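Local coordinates for SVS_variant_AS1 (Streptomyces sp. CWA1, PDB 6TJA), which probably cyclises geranylgeranyl diphosphate to the diterpene spiroviolene, as an engineered variant of a reconstructed ancestral class I terpene synthase, at residues M194-I197 and A201-P204; T217-M222 and L273-E278. All coordinates share one frame; numbering follows the deposited sequence.

Contact 1. Residues M194-I197 and A201-P204; sequences MLEI and AEVP
The carboxylate of E196 receives the backbone amide of V203 over one of its faces: V203 N lies 2.9 Å from E196 OE2, 56° out of the carboxylate plane, and the N-H points at the oxygen at 151°. The same OE2 sits 3.2 Å from E202 CA, where the loop turns past the acid. Behind the carboxylate, E196 CG is 3.9 Å from V203 CG2, the two side chains crossing at about a right angle. A chi1 of -110°, off the staggered positions, and an extended chain beyond CG carry the acid from helix 195-199 to the loop. Q145 NE2 also donates to OE2, and R148 pairs with OE1 while bonding V203 O, so the buried charge has both an ionic mate and neutral donors. E202 CB points away overall, yet E202 CG lies 3.7 Å from E196 OE2, and its carboxylate bonds T142 OG1; E196 OE2 and E202 OE2 stay 5.2 Å apart. The contact ties short helix 195-199, through E196, to the loop that P204 closes as N-cap of helix 205-208. Helix 143-169 supplies Q145 and R148, helices 70-91 and 126-140 pack on M194 and I197, and helix 289-309 meets L195, A201 and V203.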
# COMPACT_ATOMS: atom_id res chain seq x y z
N MET A 194 -1.99 10.52 9.68
CA MET A 194 -2.40 10.56 11.11
C MET A 194 -3.08 11.89 11.49
O MET A 194 -3.55 11.97 12.62
CB MET A 194 -1.19 10.40 12.03
CG MET A 194 -0.50 9.08 11.89
SD MET A 194 0.61 8.90 13.25
CE MET A 194 1.90 10.09 12.88
N LEU A 195 -3.16 12.89 10.62
CA LEU A 195 -3.82 14.15 10.94
C LEU A 195 -5.27 13.98 11.39
O LEU A 195 -5.65 14.47 12.39
CB LEU A 195 -3.73 15.14 9.79
CG LEU A 195 -2.44 15.87 9.48
CD1 LEU A 195 -2.40 16.58 8.14
CD2 LEU A 195 -2.01 16.81 10.59
N GLU A 196 -6.02 13.24 10.62
CA GLU A 196 -7.40 12.93 10.84
C GLU A 196 -7.63 12.23 12.15
O GLU A 196 -8.60 12.43 12.80
CB GLU A 196 -7.77 11.93 9.77
CG GLU A 196 -8.69 12.43 8.74
CD GLU A 196 -9.34 11.31 8.04
OE1 GLU A 196 -8.71 10.64 7.26
OE2 GLU A 196 -10.52 11.14 8.26
N ILE A 197 -6.71 11.34 12.47
CA ILE A 197 -6.73 10.51 13.70
C ILE A 197 -6.47 11.43 14.90
O ILE A 197 -7.15 11.28 15.92
CB ILE A 197 -5.75 9.33 13.57
CG1 ILE A 197 -6.18 8.40 12.42
CG2 ILE A 197 -5.63 8.58 14.88
CD1 ILE A 197 -5.24 7.26 12.16
N ALA A 201 -11.51 14.80 12.97
CA ALA A 201 -12.28 15.35 11.84
C ALA A 201 -12.22 14.34 10.66
O ALA A 201 -11.36 14.52 9.80
CB ALA A 201 -11.75 16.75 11.53
N GLU A 202 -13.13 13.35 10.60
CA GLU A 202 -13.18 12.34 9.49
C GLU A 202 -13.49 12.99 8.12
O GLU A 202 -14.64 13.42 7.88
CB GLU A 202 -14.18 11.21 9.75
CG GLU A 202 -13.98 10.05 8.75
CD GLU A 202 -14.94 8.86 8.79
OE1 GLU A 202 -16.09 9.00 9.35
OE2 GLU A 202 -14.55 7.79 8.25
N VAL A 203 -12.53 12.97 7.19
CA VAL A 203 -12.74 13.55 5.82
C VAL A 203 -13.49 12.51 4.98
O VAL A 203 -13.03 11.39 4.86
CB VAL A 203 -11.40 13.93 5.16
CG1 VAL A 203 -11.58 14.64 3.82
CG2 VAL A 203 -10.53 14.72 6.10
N PRO A 204 -14.61 12.87 4.39
CA PRO A 204 -15.32 11.91 3.56
C PRO A 204 -14.51 11.45 2.35
O PRO A 204 -13.77 12.21 1.82
CB PRO A 204 -16.55 12.68 3.12
CG PRO A 204 -16.66 13.79 4.05
CD PRO A 204 -15.30 14.14 4.47

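Contact 2. Residues T217-M222 and L273-E278; sequences TEMAIM and LLRFLE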
# COMPACT_ATOMS: atom_id res chain seq x y z
N THR A 217 -1.54 16.69 -0.94
CA THR A 217 -0.94 15.79 0.07
C THR A 217 0.47 15.40 -0.39
O THR A 217 1.45 15.50 0.40
CB THR A 217 -1.86 14.59 0.35
OG1 THR A 217 -3.14 15.03 0.84
CG2 THR A 217 -1.23 13.67 1.37
N GLU A 218 0.59 14.96 -1.65
CA GLU A 218 1.90 14.59 -2.23
C GLU A 218 2.84 15.80 -2.14
O GLU A 218 3.99 15.61 -1.74
CB GLU A 218 1.68 14.04 -3.63
CG GLU A 218 1.14 12.62 -3.63
CD GLU A 218 1.45 11.86 -4.91
OE1 GLU A 218 1.89 12.52 -5.88
OE2 GLU A 218 1.25 10.61 -4.95
N MET A 219 2.35 17.00 -2.41
CA MET A 219 3.22 18.20 -2.45
C MET A 219 3.69 18.48 -1.04
O MET A 219 4.91 18.77 -0.85
CB MET A 219 2.49 19.40 -3.06
CG MET A 219 2.45 19.25 -4.57
SD MET A 219 2.01 20.66 -5.54
CE MET A 219 0.22 20.51 -5.48
N ALA A 220 2.78 18.38 -0.08
CA ALA A 220 3.14 18.60 1.33
C ALA A 220 4.25 17.63 1.69
O ALA A 220 5.24 18.04 2.34
CB ALA A 220 1.93 18.44 2.20
N ILE A 221 4.09 16.36 1.28
CA ILE A 221 5.03 15.25 1.60
C ILE A 221 6.37 15.52 0.93
O ILE A 221 7.39 15.35 1.60
CB ILE A 221 4.42 13.90 1.21
CG1 ILE A 221 3.28 13.55 2.17
CG2 ILE A 221 5.45 12.78 1.17
CD1 ILE A 221 2.46 12.37 1.69
N MET A 222 6.37 15.99 -0.31
CA MET A 222 7.58 16.18 -1.12
C MET A 222 8.37 17.36 -0.55
O MET A 222 9.59 17.26 -0.50
CB MET A 222 7.24 16.43 -2.59
CG MET A 222 8.46 16.33 -3.52
SD MET A 222 9.14 14.64 -3.65
CE MET A 222 8.12 14.08 -4.99
N LEU A 273 6.59 24.04 -3.47
CA LEU A 273 5.81 24.73 -2.41
C LEU A 273 4.91 25.80 -3.04
O LEU A 273 3.77 25.89 -2.63
CB LEU A 273 6.74 25.34 -1.36
CG LEU A 273 6.01 25.98 -0.19
CD1 LEU A 273 4.98 25.03 0.40
CD2 LEU A 273 7.01 26.40 0.85
N LEU A 274 5.37 26.54 -4.04
CA LEU A 274 4.54 27.54 -4.77
C LEU A 274 3.33 26.87 -5.44
O LEU A 274 2.22 27.42 -5.38
CB LEU A 274 5.40 28.25 -5.81
CG LEU A 274 5.61 29.75 -5.56
CD1 LEU A 274 6.02 30.04 -4.12
CD2 LEU A 274 6.66 30.27 -6.52
N ARG A 275 3.53 25.73 -6.10
CA ARG A 275 2.37 25.03 -6.69
C ARG A 275 1.44 24.58 -5.56
O ARG A 275 0.25 24.75 -5.70
CB ARG A 275 2.83 23.91 -7.61
CG ARG A 275 1.66 23.12 -8.18
CD ARG A 275 0.63 23.97 -8.90
NE ARG A 275 -0.45 23.12 -9.36
CZ ARG A 275 -1.67 23.54 -9.65
NH1 ARG A 275 -2.00 24.81 -9.55
NH2 ARG A 275 -2.58 22.67 -10.03
N PHE A 276 1.97 24.11 -4.45
CA PHE A 276 1.13 23.72 -3.35
C PHE A 276 0.28 24.90 -2.84
O PHE A 276 -0.86 24.75 -2.63
CB PHE A 276 1.94 23.08 -2.22
CG PHE A 276 1.20 22.98 -0.92
CD1 PHE A 276 1.08 24.06 -0.11
CD2 PHE A 276 0.64 21.80 -0.53
CE1 PHE A 276 0.38 23.99 1.03
CE2 PHE A 276 -0.05 21.71 0.64
CZ PHE A 276 -0.18 22.82 1.42
N LEU A 277 0.86 26.07 -2.70
CA LEU A 277 0.15 27.23 -2.24
C LEU A 277 -0.92 27.65 -3.24
O LEU A 277 -2.00 28.01 -2.86
CB LEU A 277 1.10 28.38 -1.94
CG LEU A 277 2.11 28.13 -0.85
CD1 LEU A 277 3.21 29.13 -0.93
CD2 LEU A 277 1.51 28.06 0.52
N GLU A 278 -0.56 27.60 -4.50
CA GLU A 278 -1.48 27.94 -5.55
C GLU A 278 -2.66 26.98 -5.57
O GLU A 278 -3.77 27.41 -5.51
CB GLU A 278 -0.77 28.07 -6.90
CG GLU A 278 -1.69 28.16 -8.08
CD GLU A 278 -0.97 28.18 -9.43
OE1 GLU A 278 -0.33 27.21 -9.82
OE2 GLU A 278 -1.07 29.18 -10.12
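R275 comes first along helix 273-278 to meet helix 217-222, with its aliphatic part: CG lies 3.6 Å from M219 SD. Its CG stands anti to the backbone N (chi1 177°), and the chain then bends at chi2, laying the methylenes beside the thioether and carrying the guanidinium beyond it. There NH1 bonds E278 OE1 of its own helix at 2.9 Å, meeting that carboxylate from above its plane, while NH2 pairs with D356 and NE with W353 O. With only a methyl group at R275, as in an alanine, D356 and E278 would probably be left without their cationic mate and a gap opened beside the M219 sulfur. The CA–CB bond of F276 is directed toward the other helix. M219 CB lies at the edge of its ring, near the ring plane, 3.9 Å from CD2, and the CB atoms of M219 and F276 are 3.8 Å apart; one atom further along the same side of the ring, CE2 lies 4.1 Å from A220 CB. M219 bends at chi3, which turns CE back to within 4.0 Å of F276 CA.

The segment axes approach to 9.4 Å at 147° between their N-to-C directions, an antiparallel pair of the alpha-helical terpene synthase fold, with the M219 and F276 CA atoms 6.0 Å apart. No hydrogen bond crosses between the segments. Sulfur, methyl, methylene and ring carbons make most of the side-chain interface, which implies cohesion by dispersion and shape, with the single positive charge of R275 probably balanced by D356 and E278.

How the contacts relate
Contact 1 closes in the chain before contact 2 opens; their centres are 19 Å apart and their nearest atoms about 7 Å, with no direct touch. Helix 289-309 joins them: Y294 packs on L195 and V203 of contact 1, its hydroxyl is hydrogen-bonded to T217 OG1 at contact 2, and I302 of the same helix touches A220 and F276. A PEG molecule, probably from the crystallisation liquor, lies about 4 Å from the side chain of E196. In class I terpene synthases the helix equivalent to 211-231 carries the NSE metal-binding motif towards its end, consistent with 217-222 lying earlier on that helix.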